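PDB 4OA3: protein BA42 from Bizionia argentinensis, which is of unknown function but binds two calcium ions and consists of a stand-alone TPM domain. Local coordinates for residues 25-30 with 121-126; 15-20 with 113-118; 64-69 with 77-82; 31-36 with 138-143. All coordinates share one frame; numbering follows the deposited sequence.

How the interactions relate
From the N terminus, helix 11-24 supplies residues 15-20 of interaction 2, the loop after it residues 25-30 of interaction 1, and strand 31-37 residues 31-36 of interaction 4. Interaction 3 then closes a short hairpin between 64-69 and 77-82, nested inside the three long loops. Those loops close in the order they opened: 113-118, 121-126, 138-143, so interactions 1, 2 and 4 all cross one another. Interactions 1 and 2 share helix 110-128; interactions 3 and 4 meet in one sheet through neighbouring strands 65-71 and 31-37. Interactions 1 and 4 also share a calcium ion, bound by Glu-25 from one and Glu-31, Leu-139 and Asn-141 from the other.

Interaction 1: 25-30 with 121-126; sequences EKNTSG and AGMALA. With CA (calcium ion), chain B.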
loop_
_atom_site.group_PDB
_atom_site.type_symbol
_atom_site.label_atom_id
_atom_site.label_comp_id
_atom_site.label_asym_id
_atom_site.label_seq_id
_atom_site.Cartn_x
_atom_site.Cartn_y
_atom_site.Cartn_z
ATOM N N GLU A 25 7.563 0.060 7.594
ATOM C CA GLU A 25 8.701 -0.699 7.128
ATOM C C GLU A 25 9.778 -0.936 8.198
ATOM O O GLU A 25 10.775 -1.599 7.909
ATOM C CB GLU A 25 9.307 -0.021 5.875
ATOM C CG GLU A 25 8.377 -0.107 4.668
ATOM C CD GLU A 25 8.977 0.401 3.373
ATOM O OE1 GLU A 25 10.138 0.884 3.403
ATOM O OE2 GLU A 25 8.295 0.332 2.320
ATOM N N LYS A 26 9.559 -0.468 9.426
ATOM C CA LYS A 26 10.421 -0.855 10.555
ATOM C C LYS A 26 9.797 -2.080 11.271
ATOM O O LYS A 26 10.421 -2.616 12.182
ATOM C CB LYS A 26 10.570 0.287 11.544
ATOM C CG LYS A 26 11.317 1.489 11.007
ATOM C CD LYS A 26 11.291 2.598 12.043
ATOM C CE LYS A 26 11.878 3.875 11.527
ATOM N NZ LYS A 26 11.381 5.055 12.288
ATOM N N ASN A 27 8.565 -2.491 10.907
ATOM C CA ASN A 27 7.888 -3.653 11.511
ATOM C C ASN A 27 7.956 -4.881 10.640
ATOM O O ASN A 27 7.705 -6.001 11.110
ATOM C CB ASN A 27 6.413 -3.334 11.737
ATOM C CG ASN A 27 6.187 -2.269 12.759
ATOM O OD1 ASN A 27 6.939 -2.146 13.732
ATOM N ND2 ASN A 27 5.088 -1.541 12.637
ATOM N N THR A 28 8.285 -4.703 9.378
ATOM C CA THR A 28 8.320 -5.818 8.425
ATOM C C THR A 28 9.393 -5.601 7.378
ATOM O O THR A 28 9.799 -4.460 7.168
ATOM C CB THR A 28 6.946 -5.914 7.708
ATOM O OG1 THR A 28 6.940 -7.013 6.799
ATOM C CG2 THR A 28 6.586 -4.614 6.942
ATOM N N SER A 29 9.830 -6.685 6.723
ATOM C CA SER A 29 10.713 -6.593 5.568
ATOM C C SER A 29 9.861 -6.291 4.310
ATOM O O SER A 29 10.424 -6.012 3.250
ATOM C CB SER A 29 11.500 -7.869 5.346
ATOM O OG SER A 29 10.652 -8.918 4.929
ATOM N N GLY A 30 8.532 -6.318 4.421
ATOM C CA GLY A 30 7.666 -5.934 3.321
ATOM C C GLY A 30 7.829 -4.462 2.966
ATOM O O GLY A 30 8.285 -3.645 3.778
ATOM N N ALA A 121 -1.242 -2.752 7.312
ATOM C CA ALA A 121 -0.497 -3.569 6.380
ATOM C C ALA A 121 0.883 -3.952 6.923
ATOM O O ALA A 121 1.340 -5.073 6.728
ATOM C CB ALA A 121 -0.383 -2.854 5.031
ATOM N N GLY A 122 1.601 -3.011 7.570
ATOM C CA GLY A 122 2.897 -3.343 8.143
ATOM C C GLY A 122 2.805 -4.417 9.220
ATOM O O GLY A 122 3.619 -5.339 9.265
ATOM N N MET A 123 1.766 -4.332 10.037
ATOM C CA MET A 123 1.507 -5.310 11.118
ATOM C C MET A 123 1.089 -6.665 10.522
ATOM O O MET A 123 1.511 -7.709 11.016
ATOM C CB MET A 123 0.382 -4.826 12.049
ATOM C CG MET A 123 0.581 -3.479 12.695
ATOM S SD MET A 123 1.262 -3.574 14.341
ATOM C CE MET A 123 2.985 -3.833 13.888
ATOM N N ALA A 124 0.293 -6.661 9.446
ATOM C CA ALA A 124 -0.080 -7.923 8.781
ATOM C C ALA A 124 1.117 -8.576 8.135
ATOM O O ALA A 124 1.358 -9.772 8.288
ATOM C CB ALA A 124 -1.130 -7.652 7.718
ATOM N N LEU A 125 1.905 -7.795 7.401
ATOM C CA LEU A 125 3.104 -8.316 6.754
ATOM C C LEU A 125 4.118 -8.815 7.753
ATOM O O LEU A 125 4.815 -9.795 7.466
ATOM C CB LEU A 125 3.735 -7.244 5.866
ATOM C CG LEU A 125 2.920 -6.931 4.611
ATOM C CD1 LEU A 125 3.400 -5.603 4.009
ATOM C CD2 LEU A 125 3.014 -8.060 3.591
ATOM N N ALA A 126 4.191 -8.167 8.927
ATOM C CA ALA A 126 5.149 -8.565 9.973
ATOM C C ALA A 126 4.957 -10.014 10.412
ATOM O O ALA A 126 5.934 -10.662 10.783
ATOM C CB ALA A 126 5.018 -7.651 11.177
HETATM CA CA CA B . 10.165 1.431 1.019
HETATM O O HOH W 1 8.226 1.521 -0.392
#
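A chi1 of -179° swings OG1 of Thr-28 to the far side of its CA-CB bond from the amide nitrogen, beside Leu-125 CB, 3.3 Å away. Met-123 starts out away from the loop but folds back through chi2 (-96°) and chi3, bringing its CE methyl to 3.4 Å from Asn-27 ND2. The CB methyl of Ala-126 sits 3.2 Å from the carbonyl oxygen Asn-27 O. The threonine methyl CG2 and CB lie against Gly-122 O, an oxygen already used by Ala-126 N within the helix. No hydrogen bond crosses the contact. The loop, which joins helix 11-24 to strand 31-37 of the TPM domain, is instead braced from within by an ST turn: Gly-30 N donates to Thr-28 OG1 at 2.9 Å, nearly straight at 167°. The same hydroxyl also bonds Phe-129 O, just past the helix. Gly-30 lacks a side chain where Leu-125 comes in, its CA 4.3 Å from Leu-125 CD1; a CB there would clash. At the loop's start Glu-25, its CB turned away from the helix, extends to calcium, binds it with both carboxylate oxygens, and accepts a hydrogen bond from Ile-32 N at OE2.

Interaction 2: 15-20 with 113-118; sequences KAIVDA and GLVDGI
Within 15-20 and 113-118, which meet through Ile-17 and Ala-20 of the first, the shortest polar bond that involves a side chain is a salt bridge one turn long: Lys-15 NZ to Asp-19 OD2, 2.7 Å, using the syn lone pair of that oxygen. It takes no part in the interface, which is apolar. The two helix segments run parallel, 2° apart, with axes 9.1 Å from each other. Ile-17 is central. Its CD1 reaches Leu-114 CD1 at 3.7 Å, CG1 lies by Val-115 CG2, and CG2 meets Ile-118 CD1 at 3.7 Å, those two isoleucine side chains crossing at about a right angle. An alanine at Ile-17 is likely to open a gap between the helices and leave Leu-114 CD1, Val-115 CG2 and Ile-118 CD1 without the isoleucine they meet. One turn on, Ala-20 CB fits between Ile-118 CG2 (3.9 Å) and Val-115 CG1. With chi1 -71°, CG2 of Ile-118 stands opposite its own backbone nitrogen and also comes 3.4 Å from Ala-20 O. The pair lies on one face of the sheet: Leu-114 and Ile-118 rest on Ile-68 of strand 65-71, while Ile-17 touches Ile-143 just ahead of strand 144-145.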
loop_
_atom_site.group_PDB
_atom_site.type_symbol
_atom_site.label_atom_id
_atom_site.label_comp_id
_atom_site.label_asym_id
_atom_site.label_seq_id
_atom_site.Cartn_x
_atom_site.Cartn_y
_atom_site.Cartn_z
ATOM N N LYS A 15 3.089 14.135 3.544
ATOM C CA LYS A 15 4.167 13.898 4.476
ATOM C C LYS A 15 3.765 12.853 5.530
ATOM O O LYS A 15 4.571 11.986 5.863
ATOM C CB LYS A 15 4.587 15.216 5.147
ATOM C CG LYS A 15 5.575 15.051 6.298
ATOM C CD LYS A 15 5.698 16.351 7.097
ATOM C CE LYS A 15 6.556 16.314 8.359
ATOM N NZ LYS A 15 6.937 14.953 8.828
ATOM N N ALA A 16 2.539 12.914 6.013
ATOM C CA ALA A 16 2.047 11.973 7.016
ATOM C C ALA A 16 1.993 10.557 6.446
ATOM O O ALA A 16 2.315 9.579 7.132
ATOM C CB ALA A 16 0.668 12.396 7.502
ATOM N N ILE A 17 1.626 10.446 5.168
ATOM C CA ILE A 17 1.557 9.144 4.513
ATOM C C ILE A 17 2.920 8.545 4.309
ATOM O O ILE A 17 3.135 7.370 4.605
ATOM C CB ILE A 17 0.735 9.251 3.229
ATOM C CG1 ILE A 17 -0.758 9.583 3.573
ATOM C CG2 ILE A 17 0.812 7.967 2.421
ATOM C CD1 ILE A 17 -1.522 10.135 2.428
ATOM N N VAL A 18 3.866 9.345 3.811
ATOM C CA VAL A 18 5.222 8.852 3.598
ATOM C C VAL A 18 5.857 8.458 4.942
ATOM O O VAL A 18 6.578 7.467 5.019
ATOM C CB VAL A 18 6.049 9.923 2.829
ATOM C CG1 VAL A 18 7.523 9.541 2.765
ATOM C CG2 VAL A 18 5.501 10.111 1.420
ATOM N N ASP A 19 5.582 9.231 5.998
ATOM C CA ASP A 19 6.085 8.930 7.351
ATOM C C ASP A 19 5.463 7.602 7.869
ATOM O O ASP A 19 6.172 6.789 8.475
ATOM C CB ASP A 19 5.713 10.041 8.355
ATOM C CG ASP A 19 6.464 11.349 8.183
ATOM O OD1 ASP A 19 7.428 11.379 7.410
ATOM O OD2 ASP A 19 6.037 12.360 8.783
ATOM N N ALA A 20 4.190 7.342 7.529
ATOM C CA ALA A 20 3.517 6.092 7.922
ATOM C C ALA A 20 4.160 4.883 7.233
ATOM O O ALA A 20 4.373 3.840 7.836
ATOM C CB ALA A 20 2.036 6.157 7.594
ATOM N N GLY A 113 -7.342 7.342 6.174
ATOM C CA GLY A 113 -7.550 6.007 5.637
ATOM C C GLY A 113 -6.256 5.402 5.139
ATOM O O GLY A 113 -5.956 4.235 5.381
ATOM N N LEU A 114 -5.462 6.217 4.416
ATOM C CA LEU A 114 -4.200 5.680 3.917
ATOM C C LEU A 114 -3.241 5.423 5.057
ATOM O O LEU A 114 -2.593 4.386 5.079
ATOM C CB LEU A 114 -3.595 6.649 2.920
ATOM C CG LEU A 114 -4.373 6.722 1.593
ATOM C CD1 LEU A 114 -3.837 7.825 0.703
ATOM C CD2 LEU A 114 -4.311 5.365 0.848
ATOM N N VAL A 115 -3.132 6.334 6.020
ATOM C CA VAL A 115 -2.223 6.112 7.149
ATOM C C VAL A 115 -2.616 4.864 7.918
ATOM O O VAL A 115 -1.765 4.037 8.260
ATOM C CB VAL A 115 -2.222 7.338 8.074
ATOM C CG1 VAL A 115 -1.568 7.025 9.432
ATOM C CG2 VAL A 115 -1.513 8.511 7.393
ATOM N N ASP A 116 -3.913 4.727 8.209
ATOM C CA ASP A 116 -4.394 3.561 8.959
ATOM C C ASP A 116 -4.220 2.252 8.223
ATOM O O ASP A 116 -3.850 1.232 8.826
ATOM C CB ASP A 116 -5.865 3.736 9.335
ATOM C CG ASP A 116 -6.121 4.802 10.379
ATOM O OD1 ASP A 116 -5.125 5.367 10.938
ATOM O OD2 ASP A 116 -7.296 5.079 10.648
ATOM N N GLY A 117 -4.421 2.272 6.905
ATOM C CA GLY A 117 -4.193 1.097 6.096
ATOM C C GLY A 117 -2.736 0.713 6.064
ATOM O O GLY A 117 -2.403 -0.460 6.146
ATOM N N ILE A 118 -1.840 1.713 5.925
ATOM C CA ILE A 118 -0.413 1.445 5.894
ATOM C C ILE A 118 0.013 0.808 7.219
ATOM O O ILE A 118 0.777 -0.169 7.231
ATOM C CB ILE A 118 0.358 2.742 5.572
ATOM C CG1 ILE A 118 0.134 3.153 4.084
ATOM C CG2 ILE A 118 1.866 2.603 5.922
ATOM C CD1 ILE A 118 0.428 4.569 3.790
#

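Interaction 3: 64-69 with 77-82; sequences NGVLIY and FVIYGD
Strands 65-71 and 76-81 form an antiparallel beta hairpin, Leu-67 and Tyr-69 making hydrogen-bonded pairs with Tyr-80 and Val-78. Leu-67 N to Tyr-80 O is the shortest rung at 2.8 Å, and Tyr-80 N answers to Leu-67 O almost straight, at 177°. Tyr-69 and Val-78 exchange a second such couple. In the non-hydrogen-bonded pair Val-66/Gly-81, next to Leu-67/Tyr-80, Val-66 CA points its hydrogen at Tyr-80 O, a CA-H...O contact of 3.3 Å. Side chains then sort by face. Val-66 and Ile-79 run side by side, though each has two conformers, and with Ile-68 they face helices 110-128 and 95-105. Leu-67, Tyr-69, Val-78 and Tyr-80 face helix 44-54, so helices pack on both faces of the sheet, an alpha/beta/alpha sandwich. Farther out, Tyr-69 OH is held by Glu-37 and Ser-40, while the Tyr-80 ring meets Phe-45 and Phe-52. Phe-77 takes chi1 63°, placing CG between the backbone N and the carbonyl carbon, so that the ring leads away from Tyr-69 to meet Phe-105. At the other end Asp-82 N bonds Gly-65 O at 3.0 Å, and water 2 accepts from Gly-65 N and donates to Asp-82 OD2 at 2.7 Å.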
loop_
_atom_site.group_PDB
_atom_site.type_symbol
_atom_site.label_atom_id
_atom_site.label_comp_id
_atom_site.label_asym_id
_atom_site.label_seq_id
_atom_site.Cartn_x
_atom_site.Cartn_y
_atom_site.Cartn_z
ATOM N N ASN A 64 7.831 -9.289 -1.712
ATOM C CA ASN A 64 6.893 -8.866 -0.707
ATOM C C ASN A 64 6.545 -7.381 -0.720
ATOM O O ASN A 64 6.289 -6.785 0.311
ATOM C CB ASN A 64 7.318 -9.350 0.675
ATOM C CG ASN A 64 8.645 -8.799 1.115
ATOM O OD1 ASN A 64 9.353 -8.163 0.363
ATOM N ND2 ASN A 64 8.973 -8.992 2.381
ATOM N N GLY A 65 6.572 -6.800 -1.908
ATOM C CA GLY A 65 6.062 -5.448 -2.091
ATOM C C GLY A 65 4.556 -5.490 -2.174
ATOM O O GLY A 65 3.967 -6.485 -2.628
ATOM N N VAL A 66 3.898 -4.436 -1.710
ATOM C CA VAL A 66 2.452 -4.312 -1.800
ATOM C C VAL A 66 2.141 -2.892 -2.230
ATOM O O VAL A 66 2.761 -1.949 -1.739
ATOM C CB VAL A 66 1.687 -4.716 -0.506
ATOM C CG1 VAL A 66 2.145 -3.900 0.695
ATOM C CG2 VAL A 66 0.172 -4.593 -0.690
ATOM N N LEU A 67 1.217 -2.760 -3.193
ATOM C CA LEU A 67 0.722 -1.499 -3.691
ATOM C C LEU A 67 -0.685 -1.282 -3.163
ATOM O O LEU A 67 -1.549 -2.155 -3.306
ATOM C CB LEU A 67 0.656 -1.515 -5.235
ATOM C CG LEU A 67 0.086 -0.259 -5.885
ATOM C CD1 LEU A 67 0.942 0.962 -5.599
ATOM C CD2 LEU A 67 -0.033 -0.455 -7.391
ATOM N N ILE A 68 -0.921 -0.118 -2.568
ATOM C CA ILE A 68 -2.232 0.398 -2.248
ATOM C C ILE A 68 -2.583 1.355 -3.386
ATOM O O ILE A 68 -2.063 2.461 -3.485
ATOM C CB ILE A 68 -2.290 1.095 -0.898
ATOM C CG1 ILE A 68 -1.902 0.114 0.198
ATOM C CG2 ILE A 68 -3.702 1.687 -0.650
ATOM C CD1 ILE A 68 -1.747 0.794 1.612
ATOM N N TYR A 69 -3.412 0.866 -4.283
ATOM C CA TYR A 69 -3.852 1.602 -5.460
ATOM C C TYR A 69 -5.184 2.287 -5.188
ATOM O O TYR A 69 -6.122 1.613 -4.752
ATOM C CB TYR A 69 -3.986 0.611 -6.626
ATOM C CG TYR A 69 -4.691 1.179 -7.819
ATOM C CD1 TYR A 69 -6.073 1.122 -7.920
ATOM C CD2 TYR A 69 -3.993 1.834 -8.817
ATOM C CE1 TYR A 69 -6.744 1.720 -8.972
ATOM C CE2 TYR A 69 -4.650 2.361 -9.919
ATOM C CZ TYR A 69 -6.035 2.403 -9.929
ATOM O OH TYR A 69 -6.782 2.905 -10.970
ATOM N N PHE A 77 -10.387 1.305 -4.198
ATOM C CA PHE A 77 -8.986 0.955 -4.061
ATOM C C PHE A 77 -8.781 -0.512 -4.146
ATOM O O PHE A 77 -9.719 -1.313 -3.997
ATOM C CB PHE A 77 -8.426 1.523 -2.739
ATOM C CG PHE A 77 -9.070 0.973 -1.499
ATOM C CD1 PHE A 77 -10.179 1.595 -0.942
ATOM C CD2 PHE A 77 -8.539 -0.130 -0.857
ATOM C CE1 PHE A 77 -10.765 1.093 0.213
ATOM C CE2 PHE A 77 -9.143 -0.642 0.291
ATOM C CZ PHE A 77 -10.230 -0.005 0.827
ATOM N N VAL A 78 -7.537 -0.896 -4.360
ATOM C CA VAL A 78 -7.085 -2.251 -4.436
ATOM C C VAL A 78 -5.807 -2.370 -3.646
ATOM O O VAL A 78 -4.958 -1.493 -3.746
ATOM C CB VAL A 78 -6.795 -2.657 -5.934
ATOM C CG1 VAL A 78 -6.046 -4.002 -6.058
ATOM C CG2 VAL A 78 -8.081 -2.712 -6.712
ATOM N N ILE A 79 -5.664 -3.458 -2.909
ATOM C CA ILE A 79 -4.434 -3.802 -2.243
ATOM C C ILE A 79 -3.898 -4.946 -3.066
ATOM O O ILE A 79 -4.568 -5.990 -3.209
ATOM C CB ILE A 79 -4.665 -4.198 -0.788
ATOM C CG1 ILE A 79 -5.253 -3.023 0.015
ATOM C CG2 ILE A 79 -3.355 -4.670 -0.174
ATOM C CD1 ILE A 79 -6.054 -3.502 1.255
ATOM N N TYR A 80 -2.743 -4.723 -3.694
ATOM C CA TYR A 80 -2.114 -5.710 -4.555
ATOM C C TYR A 80 -0.760 -6.067 -3.999
ATOM O O TYR A 80 0.144 -5.235 -3.991
ATOM C CB TYR A 80 -1.991 -5.130 -5.977
ATOM C CG TYR A 80 -1.402 -6.087 -6.983
ATOM C CD1 TYR A 80 -0.029 -6.252 -7.098
ATOM C CD2 TYR A 80 -2.223 -6.881 -7.779
ATOM C CE1 TYR A 80 0.511 -7.264 -7.882
ATOM C CE2 TYR A 80 -1.690 -7.834 -8.639
ATOM C CZ TYR A 80 -0.317 -8.022 -8.691
ATOM O OH TYR A 80 0.236 -8.982 -9.509
ATOM N N GLY A 81 -0.619 -7.294 -3.543
ATOM C CA GLY A 81 0.629 -7.814 -3.032
ATOM C C GLY A 81 1.310 -8.702 -4.063
ATOM O O GLY A 81 0.647 -9.326 -4.904
ATOM N N ASP A 82 2.639 -8.776 -3.986
ATOM C CA ASP A 82 3.455 -9.586 -4.892
ATOM C C ASP A 82 3.357 -11.070 -4.521
ATOM O O ASP A 82 2.781 -11.430 -3.488
ATOM C CB ASP A 82 4.897 -9.096 -4.907
ATOM C CG ASP A 82 5.699 -9.433 -6.152
ATOM O OD1 ASP A 82 5.126 -10.082 -7.083
ATOM O OD2 ASP A 82 6.895 -9.111 -6.183
HETATM O O HOH W 2 7.896 -7.274 -4.485
#

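Interaction 4: 31-36 with 138-143; sequences EIRVHL and ELPNTI. With CA (calcium ion), chain B; CA (calcium ion), chain C.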
loop_
_atom_site.group_PDB
_atom_site.type_symbol
_atom_site.label_atom_id
_atom_site.label_comp_id
_atom_site.label_asym_id
_atom_site.label_seq_id
_atom_site.Cartn_x
_atom_site.Cartn_y
_atom_site.Cartn_z
ATOM N N GLU A 31 7.532 -4.149 1.712
ATOM C CA GLU A 31 7.681 -2.795 1.191
ATOM C C GLU A 31 6.355 -2.286 0.715
ATOM O O GLU A 31 5.636 -3.029 0.042
ATOM C CB GLU A 31 8.680 -2.794 0.072
ATOM C CG GLU A 31 10.104 -3.132 0.519
ATOM C CD GLU A 31 10.936 -1.953 0.975
ATOM O OE1 GLU A 31 10.675 -0.823 0.491
ATOM O OE2 GLU A 31 11.845 -2.139 1.829
ATOM N N ILE A 32 5.997 -1.068 1.076
ATOM C CA ILE A 32 4.677 -0.513 0.780
ATOM C C ILE A 32 4.756 0.744 -0.048
ATOM O O ILE A 32 5.543 1.619 0.248
ATOM C CB ILE A 32 3.911 -0.206 2.105
ATOM C CG1 ILE A 32 3.724 -1.472 2.930
ATOM C CG2 ILE A 32 2.563 0.482 1.806
ATOM C CD1 ILE A 32 3.461 -1.216 4.367
ATOM N N ARG A 33 3.915 0.853 -1.106
ATOM C CA ARG A 33 3.731 2.110 -1.825
ATOM C C ARG A 33 2.269 2.379 -2.054
ATOM O O ARG A 33 1.440 1.452 -2.073
ATOM C CB ARG A 33 4.428 2.153 -3.191
ATOM C CG ARG A 33 5.936 2.022 -3.064
ATOM C CD ARG A 33 6.680 2.380 -4.332
ATOM N NE ARG A 33 6.527 3.807 -4.610
ATOM C CZ ARG A 33 6.875 4.384 -5.745
ATOM N NH1 ARG A 33 7.393 3.665 -6.728
ATOM N NH2 ARG A 33 6.694 5.681 -5.911
ATOM N N VAL A 34 1.947 3.650 -2.201
ATOM C CA VAL A 34 0.635 4.147 -2.565
ATOM C C VAL A 34 0.727 4.726 -3.962
ATOM O O VAL A 34 1.694 5.435 -4.278
ATOM C CB VAL A 34 0.160 5.224 -1.579
ATOM C CG1 VAL A 34 -1.138 5.898 -2.018
ATOM C CG2 VAL A 34 -0.011 4.643 -0.183
ATOM N N HIS A 35 -0.302 4.447 -4.788
ATOM C CA HIS A 35 -0.435 5.077 -6.101
ATOM C C HIS A 35 -1.817 5.689 -6.159
ATOM O O HIS A 35 -2.810 5.015 -5.856
ATOM C CB HIS A 35 -0.292 4.103 -7.254
ATOM C CG HIS A 35 -0.597 4.700 -8.607
ATOM N ND1 HIS A 35 0.381 5.338 -9.362
ATOM C CD2 HIS A 35 -1.746 4.676 -9.322
ATOM C CE1 HIS A 35 -0.210 5.641 -10.518
ATOM N NE2 HIS A 35 -1.467 5.280 -10.528
ATOM N N LEU A 36 -1.879 6.954 -6.546
ATOM C CA LEU A 36 -3.134 7.662 -6.703
ATOM C C LEU A 36 -3.350 8.031 -8.167
ATOM O O LEU A 36 -2.436 8.512 -8.830
ATOM C CB LEU A 36 -3.120 8.956 -5.889
ATOM C CG LEU A 36 -2.774 8.812 -4.366
ATOM C CD1 LEU A 36 -2.806 10.168 -3.666
ATOM C CD2 LEU A 36 -3.723 7.874 -3.654
ATOM N N GLU A 138 14.032 -1.161 -0.052
ATOM C CA GLU A 138 14.079 -1.650 -1.429
ATOM C C GLU A 138 13.295 -0.853 -2.439
ATOM O O GLU A 138 13.722 -0.747 -3.588
ATOM C CB GLU A 138 13.649 -3.121 -1.453
ATOM C CG GLU A 138 14.587 -4.047 -0.688
ATOM C CD GLU A 138 14.092 -5.472 -0.583
ATOM O OE1 GLU A 138 13.062 -5.685 0.091
ATOM O OE2 GLU A 138 14.767 -6.383 -1.116
ATOM N N LEU A 139 12.159 -0.300 -2.031
ATOM C CA LEU A 139 11.306 0.486 -2.902
ATOM C C LEU A 139 11.158 1.875 -2.329
ATOM O O LEU A 139 11.041 2.026 -1.121
ATOM C CB LEU A 139 9.908 -0.126 -3.023
ATOM C CG LEU A 139 9.849 -1.588 -3.493
ATOM C CD1 LEU A 139 8.400 -2.081 -3.545
ATOM C CD2 LEU A 139 10.518 -1.793 -4.839
ATOM N N PRO A 140 11.104 2.928 -3.171
ATOM C CA PRO A 140 10.866 4.265 -2.643
ATOM C C PRO A 140 9.525 4.403 -1.926
ATOM O O PRO A 140 8.576 3.647 -2.207
ATOM C CB PRO A 140 10.940 5.174 -3.876
ATOM C CG PRO A 140 10.799 4.333 -4.989
ATOM C CD PRO A 140 11.178 2.923 -4.636
ATOM N N ASN A 141 9.476 5.293 -0.941
ATOM C CA ASN A 141 8.266 5.490 -0.148
ATOM C C ASN A 141 7.403 6.605 -0.736
ATOM O O ASN A 141 6.307 6.817 -0.248
ATOM C CB ASN A 141 8.617 5.792 1.282
ATOM C CG ASN A 141 9.390 4.695 1.976
ATOM O OD1 ASN A 141 9.499 3.557 1.525
ATOM N ND2 ASN A 141 9.846 5.038 3.192
ATOM N N THR A 142 7.880 7.234 -1.818
ATOM C CA THR A 142 7.173 8.293 -2.560
ATOM C C THR A 142 5.793 7.840 -2.957
ATOM O O THR A 142 5.658 6.718 -3.468
ATOM C CB THR A 142 7.917 8.522 -3.912
ATOM O OG1 THR A 142 9.306 8.480 -3.728
ATOM C CG2 THR A 142 7.559 9.815 -4.609
ATOM N N ILE A 143 4.807 8.746 -2.919
ATOM C CA ILE A 143 3.478 8.425 -3.428
ATOM C C ILE A 143 3.571 8.571 -4.947
ATOM O O ILE A 143 4.022 9.611 -5.462
ATOM C CB ILE A 143 2.402 9.353 -2.840
ATOM C CG1 ILE A 143 2.354 9.170 -1.302
ATOM C CG2 ILE A 143 0.999 9.066 -3.471
ATOM C CD1 ILE A 143 1.287 9.940 -0.645
HETATM CA CA CA B . 10.165 1.431 1.019
HETATM CA CA CA C . 12.834 -2.772 3.845
HETATM O O HOH W 1 8.226 1.521 -0.392
HETATM O O HOH W 3 4.178 5.347 -1.588
HETATM O O HOH W 4 12.766 -4.968 2.770
HETATM O O HOH W 5 10.719 -3.103 4.882
HETATM O O HOH W 6 12.515 -0.352 4.293
#
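Glu-31 and Arg-33 pack tightly against the 138-143 loop. Leu-139 N donates to Glu-31 OE1 and Glu-138 N to Glu-31 OE2, each at 3.0 Å and each from well above the carboxylate plane. Bent at chi2 (-88°), the glutamate offers its two oxygens to different calcium ions, OE1 at 2.4 Å from the first and OE2 at 2.3 Å from the second. Leu-139 O, Asn-141 OD1, Glu-25, Asp-137 and water 1 complete the first site; Asp-135, Ile-136 and waters the second. The cations probably offset the crowding of acidic groups. Buried Arg-33 grips Thr-142 O side-on, in its guanidinium plane, with NH2 at 2.8 Å and NE at 3.2 Å. A leucine at Arg-33 would probably leave Thr-142 O without both donors and the loop freer to move. The solvent side is formed by exposed Thr-142 and Pro-140, CG of the proline lying over one face of the guanidinium. Waters bridge the backbones, water 1 linking Ile-32 O to Pro-140 O and water 3 linking Val-34 N to Asn-141 O. Ile-143 closes the contact with CG2 3.9 Å from Leu-36 CG. Strand 31-37 lies between strands 65-71 and 144-145, and Ile-143 also reaches helix 11-24.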